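Local coordinates for 2-dehydro-3-deoxy-D-arabinonate dehydratase (Sulfolobus solfataricus, PDB 2Q18), which catalyses the dehydration of 2-dehydro-3-deoxy-D-arabinonate to 2,5-dioxopentanoate, a magnesium- or calcium-dependent step in pentose oxidation toward 2-oxoglutarate, at residues Ile161-Asp169 / Pro179-Cys187; Asn202-Leu210 / Gly222-Ile233. One frame throughout, in Å; residues are numbered along the deposited sequence.

Contact 1. Residues Ile161-Asp169 / Pro179-Cys187; sequences IMDDVSARD and PQSKIYAGC. With PO4 (phosphate ion), chain B.
Lys182 and Asp164 meet in the active site of this FAH-family lyase, the first a substrate-binding residue, the second a magnesium ligand. The lysine chain bends at chi2 (-80°), then runs out extended, and the two side chains cross at about a right angle. NZ forms a salt bridge with Asp164 OD2 at 2.7 Å, coming from above the carboxylate plane rather than within it. The same NZ donates to Ser166 OG (2.9 Å) and to O1 of a phosphate ion, probably from the crystallisation liquor (3.0 Å), and pairs with Glu143, another magnesium ligand. Ser166 OG in turn donates to Asp164 O at 2.8 Å, which fixes the hydroxyl's rotation and turns it into a second-shell support for the amine. Were Lys182 an alanine, Glu143 and Asp164 OD2 would probably lose their shared cation, Lys118 still pairing with Asp164 OD1, and Ser166 OG would lose its donor. Backbone bonds tie the segments together beside the site: Ala167 N to Ser181 O at 2.9 Å and Val165 N to Cys187 O at 3.0 Å. Val165 CG1 sits 3.3 Å from Tyr184 OH, which is hydrogen-bonded to Ala132 O, while Cys187 CB lies over the centre of the Tyr184 ring. Strand 156-167, ending here, is flanked by strands 140-150 and 188-195; Phe116 of strand 114-119 packs on both Asp164 and Lys182, and Gln180, on helix 178-182, hydrogen-bonds Arg112 and Pro113 of a second subunit.

Contact 2. Residues Asn202-Leu210 / Gly222-Ile233; sequences NPYSLDITL and GSVNTNKMRRKI
Thr226 OG1 is gripped twice by the loop facing it: it donates to Pro203 O at 2.7 Å and accepts from Leu206 N at 2.8 Å. With chi1 at 54°, the hydroxyl stands between the residue's own N and carbonyl carbon, while CG2 turns to Ile208 CD1. Thr226 N returns a bond to Leu206 O, so the threonine holds the chain just before strand 207-210 from both backbone and side chain. Farther out, Tyr204 OH accepts from Ile233 N at 2.7 Å, a fairly straight bond (162°) at the start of helix 233-241. Met229 SD approaches the Tyr204 ring at its edge, a Met-aromatic contact with CE2 3.9 Å away. On the solvent side Asn225 ND2 donates to Asp207 OD1 at 3.1 Å from above the carboxylate, the two flat groups standing nearly perpendicular (86°). Asn225 OD1 accepts from Asn227 N in an Asx turn, where the strand gives way to a 3-10 turn. Ile208 with Val224 and Leu210 with Gly222 form the hydrogen-bonded pairs, alternating with the non-hydrogen-bonded pairs Asp207-Asn225 and Thr209-Ser223: the regular ladder of an antiparallel beta hairpin, strands 207-214 and 217-225.

Along the chain contact 1 closes before contact 2 opens, both within the FAH-family C-terminal region. Their centres are 20 Å apart and their nearest atoms about 6 Å, without touching. Strands 140-150 and 271-276 bridge them: Pro142 packs on Asp163 of contact 1 and on Leu210 of contact 2, and Ile274 on Ile161 and Leu210. Strand 271-276 also pairs with strand 207-214, so the hairpin of contact 2 ends a sheet, within this chain, whose side chains pack on strands 140-150 and 156-167. Contact 1 thus supplies a magnesium ligand and a substrate-binding lysine, and contact 2 belongs to the sheet packed against the strand that carries the magnesium ligands Glu143 and Glu145.

Contact 1. Residues Ile161-Asp169 / Pro179-Cys187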
ATOM      1  N   ILE A 161     -27.798  -5.251  15.421  1.00 23.95           N
ATOM      2  CA  ILE A 161     -29.081  -5.560  14.795  1.00 23.27           C
ATOM      3  C   ILE A 161     -28.809  -5.870  13.333  1.00 22.89           C
ATOM      4  O   ILE A 161     -28.066  -5.142  12.686  1.00 23.66           O
ATOM      5  CB  ILE A 161     -30.049  -4.350  14.862  1.00 23.65           C
ATOM      6  CG1 ILE A 161     -30.198  -3.849  16.302  1.00 23.80           C
ATOM      7  CG2 ILE A 161     -31.405  -4.701  14.233  1.00 21.87           C
ATOM      8  CD1 ILE A 161     -30.786  -2.442  16.411  1.00 24.51           C
ATOM      9  N   MET A 162     -29.398  -6.938  12.805  1.00 22.92           N
ATOM     10  CA  MET A 162     -29.302  -7.192  11.366  1.00 23.09           C
ATOM     11  C   MET A 162     -30.676  -7.411  10.756  1.00 23.04           C
ATOM     12  O   MET A 162     -31.542  -8.038  11.364  1.00 23.53           O
ATOM     13  CB  MET A 162     -28.372  -8.382  11.045  1.00 22.22           C
ATOM     14  CG  MET A 162     -28.197  -8.683   9.528  1.00 23.10           C
ATOM     15  SD  MET A 162     -26.755  -9.729   9.094  1.00 21.99           S
ATOM     16  CE  MET A 162     -25.456  -8.498   9.195  1.00 24.07           C
ATOM     17  N   ASP A 163     -30.855  -6.889   9.547  1.00 23.20           N
ATOM     18  CA  ASP A 163     -32.026  -7.188   8.739  1.00 24.08           C
ATOM     19  C   ASP A 163     -31.601  -8.155   7.643  1.00 23.75           C
ATOM     20  O   ASP A 163     -30.865  -7.781   6.729  1.00 24.30           O
ATOM     21  CB  ASP A 163     -32.591  -5.895   8.135  1.00 23.20           C
ATOM     22  CG  ASP A 163     -33.905  -6.102   7.385  1.00 26.87           C
ATOM     23  OD1 ASP A 163     -34.338  -7.259   7.194  1.00 26.18           O
ATOM     24  OD2 ASP A 163     -34.508  -5.082   6.976  1.00 26.20           O
ATOM     25  N   ASP A 164     -32.063  -9.398   7.746  1.00 23.96           N
ATOM     26  CA  ASP A 164     -31.860 -10.390   6.697  1.00 24.35           C
ATOM     27  C   ASP A 164     -32.995 -10.239   5.683  1.00 25.12           C
ATOM     28  O   ASP A 164     -34.029 -10.900   5.790  1.00 26.07           O
ATOM     29  CB  ASP A 164     -31.811 -11.810   7.303  1.00 23.43           C
ATOM     30  CG  ASP A 164     -31.692 -12.918   6.251  1.00 24.73           C
ATOM     31  OD1 ASP A 164     -31.609 -12.627   5.038  1.00 24.93           O
ATOM     32  OD2 ASP A 164     -31.690 -14.104   6.645  1.00 27.07           O
ATOM     33  N   VAL A 165     -32.795  -9.363   4.704  1.00 26.15           N
ATOM     34  CA  VAL A 165     -33.825  -9.067   3.707  1.00 26.41           C
ATOM     35  C   VAL A 165     -33.997 -10.277   2.784  1.00 27.58           C
ATOM     36  O   VAL A 165     -33.037 -10.736   2.155  1.00 27.48           O
ATOM     37  CB  VAL A 165     -33.502  -7.781   2.896  1.00 26.16           C
ATOM     38  CG1 VAL A 165     -34.690  -7.370   2.038  1.00 26.66           C
ATOM     39  CG2 VAL A 165     -33.102  -6.631   3.825  1.00 25.17           C
ATOM     40  N   SER A 166     -35.227 -10.784   2.709  1.00 27.33           N
ATOM     41  CA  SER A 166     -35.487 -12.085   2.092  1.00 27.92           C
ATOM     42  C   SER A 166     -36.626 -12.061   1.075  1.00 27.89           C
ATOM     43  O   SER A 166     -37.750 -11.670   1.402  1.00 28.35           O
ATOM     44  CB  SER A 166     -35.802 -13.114   3.177  1.00 27.39           C
ATOM     45  OG  SER A 166     -34.834 -13.084   4.207  1.00 29.81           O
ATOM     46  N   ALA A 167     -36.330 -12.493  -0.152  1.00 27.02           N
ATOM     47  CA  ALA A 167     -37.354 -12.663  -1.178  1.00 27.90           C
ATOM     48  C   ALA A 167     -38.127 -13.953  -0.902  1.00 29.09           C
ATOM     49  O   ALA A 167     -37.873 -14.998  -1.509  1.00 29.46           O
ATOM     50  CB  ALA A 167     -36.734 -12.676  -2.556  1.00 26.72           C
ATOM     51  N   ARG A 168     -39.064 -13.861   0.037  1.00 29.77           N
ATOM     52  CA  ARG A 168     -39.800 -15.016   0.542  1.00 30.99           C
ATOM     53  C   ARG A 168     -40.558 -15.801  -0.532  1.00 31.30           C
ATOM     54  O   ARG A 168     -40.737 -17.014  -0.402  1.00 31.21           O
ATOM     55  CB  ARG A 168     -40.748 -14.591   1.667  1.00 31.50           C
ATOM     56  CG  ARG A 168     -40.052 -14.145   2.955  1.00 33.27           C
ATOM     57  CD  ARG A 168     -39.446 -15.321   3.740  1.00 37.36           C
ATOM     58  NE  ARG A 168     -40.368 -16.454   3.836  1.00 40.04           N
ATOM     59  CZ  ARG A 168     -41.390 -16.530   4.687  1.00 42.47           C
ATOM     60  NH1 ARG A 168     -41.637 -15.541   5.539  1.00 42.02           N
ATOM     61  NH2 ARG A 168     -42.171 -17.600   4.683  1.00 42.71           N
ATOM     62  N   ASP A 169     -40.985 -15.116  -1.591  1.00 32.01           N
ATOM     63  CA  ASP A 169     -41.701 -15.775  -2.685  1.00 32.91           C
ATOM     64  C   ASP A 169     -40.800 -16.719  -3.475  1.00 33.67           C
ATOM     65  O   ASP A 169     -41.226 -17.813  -3.850  1.00 33.22           O
ATOM     66  CB  ASP A 169     -42.389 -14.761  -3.614  1.00 32.51           C
ATOM     67  CG  ASP A 169     -41.428 -13.737  -4.201  1.00 34.02           C
ATOM     68  OD1 ASP A 169     -40.468 -13.332  -3.505  1.00 33.35           O
ATOM     69  OD2 ASP A 169     -41.643 -13.330  -5.365  1.00 31.73           O
ATOM     70  N   PRO A 179     -30.479 -19.174  -2.074  1.00 30.63           N
ATOM     71  CA  PRO A 179     -29.372 -18.220  -2.291  1.00 29.43           C
ATOM     72  C   PRO A 179     -29.791 -16.964  -3.070  1.00 29.17           C
ATOM     73  O   PRO A 179     -29.419 -15.855  -2.683  1.00 28.30           O
ATOM     74  CB  PRO A 179     -28.351 -19.038  -3.094  1.00 28.73           C
ATOM     75  CG  PRO A 179     -28.634 -20.458  -2.720  1.00 29.15           C
ATOM     76  CD  PRO A 179     -30.129 -20.526  -2.563  1.00 29.29           C
ATOM     77  N   GLN A 180     -30.559 -17.146  -4.143  1.00 28.45           N
ATOM     78  CA  GLN A 180     -31.087 -16.033  -4.930  1.00 29.01           C
ATOM     79  C   GLN A 180     -32.014 -15.139  -4.104  1.00 28.46           C
ATOM     80  O   GLN A 180     -32.042 -13.923  -4.295  1.00 28.18           O
ATOM     81  CB  GLN A 180     -31.836 -16.543  -6.164  1.00 29.00           C
ATOM     82  CG  GLN A 180     -30.947 -17.087  -7.262  1.00 28.74           C
ATOM     83  CD  GLN A 180     -31.742 -17.577  -8.455  1.00 30.57           C
ATOM     84  OE1 GLN A 180     -32.202 -16.782  -9.280  1.00 32.01           O
ATOM     85  NE2 GLN A 180     -31.900 -18.894  -8.562  1.00 30.48           N
ATOM     86  N   SER A 181     -32.756 -15.753  -3.187  1.00 27.31           N
ATOM     87  CA  SER A 181     -33.693 -15.030  -2.337  1.00 27.57           C
ATOM     88  C   SER A 181     -32.984 -14.249  -1.230  1.00 27.46           C
ATOM     89  O   SER A 181     -33.585 -13.364  -0.610  1.00 27.28           O
ATOM     90  CB  SER A 181     -34.703 -15.997  -1.723  1.00 26.61           C
ATOM     91  OG  SER A 181     -34.168 -16.630  -0.575  1.00 26.53           O
ATOM     92  N   LYS A 182     -31.710 -14.578  -1.001  1.00 26.30           N
ATOM     93  CA  LYS A 182     -30.950 -14.058   0.141  1.00 26.72           C
ATOM     94  C   LYS A 182     -29.774 -13.152  -0.221  1.00 26.03           C
ATOM     95  O   LYS A 182     -29.426 -12.272   0.561  1.00 26.87           O
ATOM     96  CB  LYS A 182     -30.415 -15.213   0.996  1.00 26.72           C
ATOM     97  CG  LYS A 182     -31.472 -16.011   1.752  1.00 29.14           C
ATOM     98  CD  LYS A 182     -31.903 -15.314   3.019  1.00 28.53           C
ATOM     99  CE  LYS A 182     -32.858 -16.182   3.816  1.00 27.26           C
ATOM    100  NZ  LYS A 182     -33.320 -15.466   5.040  1.00 29.91           N
ATOM    101  N   ILE A 183     -29.159 -13.384  -1.381  1.00 25.62           N
ATOM    102  CA  ILE A 183     -27.875 -12.754  -1.730  1.00 25.68           C
ATOM    103  C   ILE A 183     -27.988 -11.870  -2.969  1.00 25.03           C
ATOM    104  O   ILE A 183     -28.139 -12.366  -4.086  1.00 25.63           O
ATOM    105  CB  ILE A 183     -26.732 -13.808  -1.952  1.00 25.55           C
ATOM    106  CG1 ILE A 183     -26.735 -14.879  -0.850  1.00 26.09           C
ATOM    107  CG2 ILE A 183     -25.358 -13.114  -2.036  1.00 25.41           C
ATOM    108  CD1 ILE A 183     -25.895 -16.128  -1.176  1.00 26.45           C
ATOM    109  N   TYR A 184     -27.898 -10.558  -2.755  1.00 25.01           N
ATOM    110  CA  TYR A 184     -28.010  -9.562  -3.825  1.00 24.36           C
ATOM    111  C   TYR A 184     -27.667  -8.174  -3.265  1.00 24.24           C
ATOM    112  O   TYR A 184     -27.523  -8.018  -2.052  1.00 24.19           O
ATOM    113  CB  TYR A 184     -29.417  -9.588  -4.454  1.00 25.51           C
ATOM    114  CG  TYR A 184     -30.546  -9.352  -3.471  1.00 25.14           C
ATOM    115  CD1 TYR A 184     -31.028  -8.064  -3.235  1.00 25.35           C
ATOM    116  CD2 TYR A 184     -31.134 -10.412  -2.780  1.00 25.22           C
ATOM    117  CE1 TYR A 184     -32.058  -7.835  -2.326  1.00 25.77           C
ATOM    118  CE2 TYR A 184     -32.170 -10.193  -1.869  1.00 24.10           C
ATOM    119  CZ  TYR A 184     -32.625  -8.899  -1.654  1.00 27.17           C
ATOM    120  OH  TYR A 184     -33.649  -8.656  -0.764  1.00 27.66           O
ATOM    121  N   ALA A 185     -27.519  -7.176  -4.135  1.00 24.23           N
ATOM    122  CA  ALA A 185     -27.172  -5.827  -3.681  1.00 24.76           C
ATOM    123  C   ALA A 185     -28.258  -5.282  -2.760  1.00 25.00           C
ATOM    124  O   ALA A 185     -29.428  -5.230  -3.137  1.00 24.73           O
ATOM    125  CB  ALA A 185     -26.952  -4.891  -4.868  1.00 25.18           C
ATOM    126  N   GLY A 186     -27.865  -4.904  -1.546  1.00 24.48           N
ATOM    127  CA  GLY A 186     -28.799  -4.383  -0.552  1.00 24.16           C
ATOM    128  C   GLY A 186     -29.656  -5.429   0.143  1.00 24.20           C
ATOM    129  O   GLY A 186     -30.719  -5.103   0.681  1.00 23.37           O
ATOM    130  N   CYS A 187     -29.190  -6.680   0.159  1.00 23.84           N
ATOM    131  CA  CYS A 187     -29.946  -7.792   0.754  1.00 22.85           C
ATOM    132  C   CYS A 187     -29.839  -7.820   2.274  1.00 22.84           C
ATOM    133  O   CYS A 187     -30.500  -8.624   2.944  1.00 22.13           O
ATOM    134  CB  CYS A 187     -29.448  -9.122   0.198  1.00 23.81           C
ATOM    135  SG  CYS A 187     -27.742  -9.541   0.704  1.00 22.06           S
TER
HETATM  136  P   PO4 B4285     -34.526 -19.326   6.116  0.50 34.91           P
HETATM  137  O1  PO4 B4285     -34.791 -17.841   6.044  0.50 35.30           O
HETATM  138  O2  PO4 B4285     -33.377 -19.670   5.208  0.50 33.41           O
HETATM  139  O3  PO4 B4285     -34.200 -19.676   7.543  0.50 33.96           O
HETATM  140  O4  PO4 B4285     -35.747 -20.099   5.690  0.50 34.02           O

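Contact 2. Residues Asn202-Leu210 / Gly222-Ile233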
ATOM      1  N   ASN A 202     -27.409 -10.515  29.138  1.00 46.39           N
ATOM      2  CA  ASN A 202     -28.080 -11.727  28.693  1.00 45.13           C
ATOM      3  C   ASN A 202     -28.637 -11.566  27.280  1.00 44.22           C
ATOM      4  O   ASN A 202     -29.663 -10.903  27.089  1.00 43.89           O
ATOM      5  CB  ASN A 202     -29.191 -12.117  29.676  1.00 45.19           C
ATOM      6  CG  ASN A 202     -29.772 -13.500  29.401  1.00 45.76           C
ATOM      7  OD1 ASN A 202     -29.408 -14.173  28.435  1.00 45.14           O
ATOM      8  ND2 ASN A 202     -30.688 -13.927  30.263  1.00 46.75           N
ATOM      9  N   PRO A 203     -27.959 -12.169  26.282  1.00 43.11           N
ATOM     10  CA  PRO A 203     -28.417 -12.104  24.892  1.00 42.37           C
ATOM     11  C   PRO A 203     -29.765 -12.788  24.680  1.00 41.58           C
ATOM     12  O   PRO A 203     -30.435 -12.522  23.682  1.00 40.98           O
ATOM     13  CB  PRO A 203     -27.313 -12.836  24.118  1.00 41.99           C
ATOM     14  CG  PRO A 203     -26.643 -13.697  25.127  1.00 43.14           C
ATOM     15  CD  PRO A 203     -26.706 -12.935  26.412  1.00 42.88           C
ATOM     16  N   TYR A 204     -30.154 -13.651  25.616  1.00 41.20           N
ATOM     17  CA  TYR A 204     -31.423 -14.375  25.527  1.00 41.20           C
ATOM     18  C   TYR A 204     -32.534 -13.715  26.347  1.00 40.88           C
ATOM     19  O   TYR A 204     -33.526 -14.353  26.704  1.00 41.28           O
ATOM     20  CB  TYR A 204     -31.232 -15.853  25.896  1.00 41.33           C
ATOM     21  CG  TYR A 204     -30.201 -16.538  25.024  1.00 42.05           C
ATOM     22  CD1 TYR A 204     -28.946 -16.875  25.529  1.00 42.35           C
ATOM     23  CD2 TYR A 204     -30.470 -16.820  23.684  1.00 42.02           C
ATOM     24  CE1 TYR A 204     -27.990 -17.494  24.724  1.00 43.29           C
ATOM     25  CE2 TYR A 204     -29.526 -17.432  22.873  1.00 42.74           C
ATOM     26  CZ  TYR A 204     -28.291 -17.766  23.397  1.00 42.52           C
ATOM     27  OH  TYR A 204     -27.360 -18.374  22.591  1.00 43.13           O
ATOM     28  N   SER A 205     -32.360 -12.426  26.625  1.00 40.14           N
ATOM     29  CA  SER A 205     -33.394 -11.618  27.261  1.00 39.98           C
ATOM     30  C   SER A 205     -33.411 -10.206  26.667  1.00 38.81           C
ATOM     31  O   SER A 205     -33.154  -9.222  27.360  1.00 39.38           O
ATOM     32  CB  SER A 205     -33.194 -11.574  28.778  1.00 39.83           C
ATOM     33  OG  SER A 205     -34.335 -11.023  29.407  1.00 42.13           O
ATOM     34  N   LEU A 206     -33.714 -10.125  25.375  1.00 37.73           N
ATOM     35  CA  LEU A 206     -33.747  -8.855  24.652  1.00 36.60           C
ATOM     36  C   LEU A 206     -35.008  -8.764  23.808  1.00 35.95           C
ATOM     37  O   LEU A 206     -35.409  -9.745  23.176  1.00 35.26           O
ATOM     38  CB  LEU A 206     -32.519  -8.709  23.738  1.00 36.23           C
ATOM     39  CG  LEU A 206     -31.091  -8.851  24.281  1.00 34.73           C
ATOM     40  CD1 LEU A 206     -30.103  -8.939  23.120  1.00 33.43           C
ATOM     41  CD2 LEU A 206     -30.717  -7.712  25.225  1.00 33.28           C
ATOM     42  N   ASP A 207     -35.622  -7.584  23.788  1.00 35.62           N
ATOM     43  CA  ASP A 207     -36.802  -7.354  22.958  1.00 35.85           C
ATOM     44  C   ASP A 207     -36.407  -6.907  21.556  1.00 34.34           C
ATOM     45  O   ASP A 207     -35.593  -5.999  21.393  1.00 34.14           O
ATOM     46  CB  ASP A 207     -37.730  -6.322  23.606  1.00 37.07           C
ATOM     47  CG  ASP A 207     -38.392  -6.846  24.870  1.00 42.56           C
ATOM     48  OD1 ASP A 207     -39.105  -7.877  24.793  1.00 47.72           O
ATOM     49  OD2 ASP A 207     -38.199  -6.228  25.943  1.00 46.72           O
ATOM     50  N   ILE A 208     -36.984  -7.563  20.555  1.00 33.19           N
ATOM     51  CA  ILE A 208     -36.800  -7.188  19.157  1.00 32.43           C
ATOM     52  C   ILE A 208     -38.141  -6.699  18.626  1.00 32.87           C
ATOM     53  O   ILE A 208     -39.144  -7.405  18.733  1.00 32.77           O
ATOM     54  CB  ILE A 208     -36.290  -8.373  18.293  1.00 32.46           C
ATOM     55  CG1 ILE A 208     -34.989  -8.951  18.872  1.00 32.06           C
ATOM     56  CG2 ILE A 208     -36.118  -7.945  16.824  1.00 30.81           C
ATOM     57  CD1 ILE A 208     -34.463 -10.179  18.142  1.00 31.39           C
ATOM     58  N   THR A 209     -38.159  -5.488  18.075  1.00 31.88           N
ATOM     59  CA  THR A 209     -39.383  -4.917  17.514  1.00 31.56           C
ATOM     60  C   THR A 209     -39.156  -4.522  16.064  1.00 31.06           C
ATOM     61  O   THR A 209     -38.201  -3.807  15.756  1.00 31.70           O
ATOM     62  CB  THR A 209     -39.858  -3.681  18.316  1.00 31.47           C
ATOM     63  OG1 THR A 209     -39.921  -4.007  19.711  1.00 32.47           O
ATOM     64  CG2 THR A 209     -41.233  -3.202  17.836  1.00 31.19           C
ATOM     65  N   LEU A 210     -40.029  -5.007  15.183  1.00 30.07           N
ATOM     66  CA  LEU A 210     -40.036  -4.610  13.780  1.00 30.01           C
ATOM     67  C   LEU A 210     -41.215  -3.684  13.472  1.00 31.03           C
ATOM     68  O   LEU A 210     -42.349  -3.946  13.890  1.00 30.15           O
ATOM     69  CB  LEU A 210     -40.099  -5.840  12.863  1.00 29.83           C
ATOM     70  CG  LEU A 210     -40.404  -5.626  11.371  1.00 29.15           C
ATOM     71  CD1 LEU A 210     -39.261  -4.918  10.646  1.00 28.21           C
ATOM     72  CD2 LEU A 210     -40.740  -6.938  10.677  1.00 29.38           C
ATOM     73  N   GLY A 222     -44.538  -5.735  15.022  1.00 36.04           N
ATOM     74  CA  GLY A 222     -44.474  -6.998  15.742  1.00 36.30           C
ATOM     75  C   GLY A 222     -43.217  -7.068  16.580  1.00 37.36           C
ATOM     76  O   GLY A 222     -42.192  -6.469  16.233  1.00 37.14           O
ATOM     77  N   SER A 223     -43.292  -7.796  17.686  1.00 37.41           N
ATOM     78  CA  SER A 223     -42.149  -7.955  18.568  1.00 38.54           C
ATOM     79  C   SER A 223     -42.002  -9.390  19.071  1.00 38.43           C
ATOM     80  O   SER A 223     -42.963 -10.163  19.081  1.00 38.14           O
ATOM     81  CB  SER A 223     -42.232  -6.978  19.743  1.00 38.70           C
ATOM     82  OG  SER A 223     -43.307  -7.314  20.600  1.00 44.99           O
ATOM     83  N   VAL A 224     -40.779  -9.731  19.467  1.00 37.97           N
ATOM     84  CA  VAL A 224     -40.469 -11.009  20.095  1.00 37.62           C
ATOM     85  C   VAL A 224     -39.277 -10.804  21.030  1.00 37.83           C
ATOM     86  O   VAL A 224     -38.441  -9.919  20.801  1.00 37.87           O
ATOM     87  CB  VAL A 224     -40.189 -12.124  19.042  1.00 37.92           C
ATOM     88  CG1 VAL A 224     -38.824 -11.924  18.359  1.00 38.89           C
ATOM     89  CG2 VAL A 224     -40.286 -13.510  19.674  1.00 37.28           C
ATOM     90  N   ASN A 225     -39.222 -11.596  22.096  1.00 37.29           N
ATOM     91  CA  ASN A 225     -38.074 -11.585  22.989  1.00 37.53           C
ATOM     92  C   ASN A 225     -37.136 -12.731  22.630  1.00 37.62           C
ATOM     93  O   ASN A 225     -37.589 -13.796  22.208  1.00 37.48           O
ATOM     94  CB  ASN A 225     -38.516 -11.676  24.451  1.00 37.39           C
ATOM     95  CG  ASN A 225     -37.395 -11.355  25.423  1.00 38.57           C
ATOM     96  OD1 ASN A 225     -36.490 -12.165  25.638  1.00 41.62           O
ATOM     97  ND2 ASN A 225     -37.452 -10.171  26.021  1.00 37.70           N
ATOM     98  N   THR A 226     -35.834 -12.506  22.793  1.00 37.69           N
ATOM     99  CA  THR A 226     -34.828 -13.525  22.473  1.00 37.46           C
ATOM    100  C   THR A 226     -34.864 -14.732  23.421  1.00 38.65           C
ATOM    101  O   THR A 226     -34.155 -15.721  23.193  1.00 38.77           O
ATOM    102  CB  THR A 226     -33.392 -12.946  22.424  1.00 36.97           C
ATOM    103  OG1 THR A 226     -33.105 -12.260  23.648  1.00 35.12           O
ATOM    104  CG2 THR A 226     -33.225 -11.988  21.247  1.00 35.86           C
ATOM    105  N   ASN A 227     -35.687 -14.657  24.470  1.00 38.84           N
ATOM    106  CA  ASN A 227     -35.934 -15.824  25.329  1.00 39.21           C
ATOM    107  C   ASN A 227     -36.734 -16.914  24.612  1.00 39.05           C
ATOM    108  O   ASN A 227     -36.891 -18.020  25.126  1.00 39.74           O
ATOM    109  CB  ASN A 227     -36.571 -15.435  26.678  1.00 39.17           C
ATOM    110  CG  ASN A 227     -37.956 -14.802  26.536  1.00 39.54           C
ATOM    111  OD1 ASN A 227     -38.743 -15.165  25.663  1.00 38.91           O
ATOM    112  ND2 ASN A 227     -38.259 -13.861  27.422  1.00 40.48           N
ATOM    113  N   LYS A 228     -37.220 -16.587  23.416  1.00 39.19           N
ATOM    114  CA  LYS A 228     -37.923 -17.542  22.564  1.00 39.70           C
ATOM    115  C   LYS A 228     -36.982 -18.263  21.595  1.00 39.32           C
ATOM    116  O   LYS A 228     -37.413 -19.162  20.866  1.00 39.08           O
ATOM    117  CB  LYS A 228     -39.047 -16.841  21.789  1.00 40.11           C
ATOM    118  CG  LYS A 228     -40.062 -16.119  22.676  1.00 42.99           C
ATOM    119  CD  LYS A 228     -41.099 -17.072  23.274  1.00 47.05           C
ATOM    120  CE  LYS A 228     -41.572 -16.605  24.657  1.00 50.72           C
ATOM    121  NZ  LYS A 228     -41.723 -15.118  24.799  1.00 51.25           N
ATOM    122  N   MET A 229     -35.706 -17.873  21.580  1.00 39.02           N
ATOM    123  CA  MET A 229     -34.718 -18.559  20.745  1.00 39.45           C
ATOM    124  C   MET A 229     -34.425 -19.936  21.337  1.00 40.25           C
ATOM    125  O   MET A 229     -34.062 -20.058  22.509  1.00 39.59           O
ATOM    126  CB  MET A 229     -33.430 -17.739  20.594  1.00 38.96           C
ATOM    127  CG  MET A 229     -32.636 -18.062  19.316  1.00 39.79           C
ATOM    128  SD  MET A 229     -30.977 -17.327  19.210  1.00 38.39           S
ATOM    129  CE  MET A 229     -31.346 -15.598  19.505  1.00 33.57           C
ATOM    130  N   ARG A 230     -34.608 -20.963  20.515  1.00 41.67           N
ATOM    131  CA  ARG A 230     -34.461 -22.349  20.945  1.00 43.81           C
ATOM    132  C   ARG A 230     -33.090 -22.893  20.544  1.00 43.93           C
ATOM    133  O   ARG A 230     -32.425 -23.569  21.332  1.00 44.49           O
ATOM    134  CB  ARG A 230     -35.591 -23.196  20.353  1.00 44.42           C
ATOM    135  CG  ARG A 230     -35.572 -24.661  20.752  1.00 49.14           C
ATOM    136  CD  ARG A 230     -36.813 -25.368  20.238  1.00 55.41           C
ATOM    137  NE  ARG A 230     -36.619 -26.809  20.076  1.00 59.82           N
ATOM    138  CZ  ARG A 230     -36.141 -27.388  18.975  1.00 62.31           C
ATOM    139  NH1 ARG A 230     -35.788 -26.656  17.922  1.00 63.05           N
ATOM    140  NH2 ARG A 230     -36.010 -28.707  18.928  1.00 63.42           N
ATOM    141  N   ARG A 231     -32.675 -22.590  19.317  1.00 43.74           N
ATOM    142  CA  ARG A 231     -31.348 -22.943  18.836  1.00 43.79           C
ATOM    143  C   ARG A 231     -30.355 -21.862  19.261  1.00 43.35           C
ATOM    144  O   ARG A 231     -30.337 -20.767  18.692  1.00 44.25           O
ATOM    145  CB  ARG A 231     -31.367 -23.099  17.315  1.00 43.70           C
ATOM    146  CG  ARG A 231     -30.153 -23.806  16.748  1.00 46.15           C
ATOM    147  CD  ARG A 231     -30.253 -25.311  16.919  1.00 47.08           C
ATOM    148  NE  ARG A 231     -31.166 -25.919  15.955  1.00 45.82           N
ATOM    149  CZ  ARG A 231     -31.106 -27.189  15.572  1.00 42.93           C
ATOM    150  NH1 ARG A 231     -31.975 -27.656  14.685  1.00 39.76           N
ATOM    151  NH2 ARG A 231     -30.169 -27.990  16.069  1.00 43.22           N
ATOM    152  N   LYS A 232     -29.537 -22.171  20.264  1.00 42.46           N
ATOM    153  CA  LYS A 232     -28.633 -21.186  20.859  1.00 42.15           C
ATOM    154  C   LYS A 232     -27.496 -20.749  19.924  1.00 40.76           C
ATOM    155  O   LYS A 232     -27.117 -21.479  19.004  1.00 39.46           O
ATOM    156  CB  LYS A 232     -28.103 -21.673  22.215  1.00 43.43           C
ATOM    157  CG  LYS A 232     -27.118 -22.843  22.154  1.00 47.76           C
ATOM    158  CD  LYS A 232     -27.165 -23.690  23.431  1.00 55.51           C
ATOM    159  CE  LYS A 232     -26.614 -22.943  24.646  1.00 57.94           C
ATOM    160  NZ  LYS A 232     -26.452 -23.840  25.825  1.00 60.43           N
ATOM    161  N   ILE A 233     -26.968 -19.553  20.179  1.00 39.24           N
ATOM    162  CA  ILE A 233     -25.954 -18.927  19.328  1.00 38.15           C
ATOM    163  C   ILE A 233     -24.654 -19.739  19.293  1.00 38.19           C
ATOM    164  O   ILE A 233     -24.077 -19.939  18.224  1.00 37.37           O
ATOM    165  CB  ILE A 233     -25.683 -17.462  19.766  1.00 37.95           C
ATOM    166  CG1 ILE A 233     -26.974 -16.637  19.665  1.00 36.41           C
ATOM    167  CG2 ILE A 233     -24.556 -16.841  18.932  1.00 36.36           C
ATOM    168  CD1 ILE A 233     -26.935 -15.314  20.404  1.00 36.97           C
TER
HETATM  169  O   HOH W   1     -36.221  -8.797  28.303  1.00 51.49           O
HETATM  170  O   HOH W   2     -36.395 -12.724  29.547  1.00 51.59           O
HETATM  171  O   HOH W   3     -41.175  -8.665  22.937  1.00 59.44           O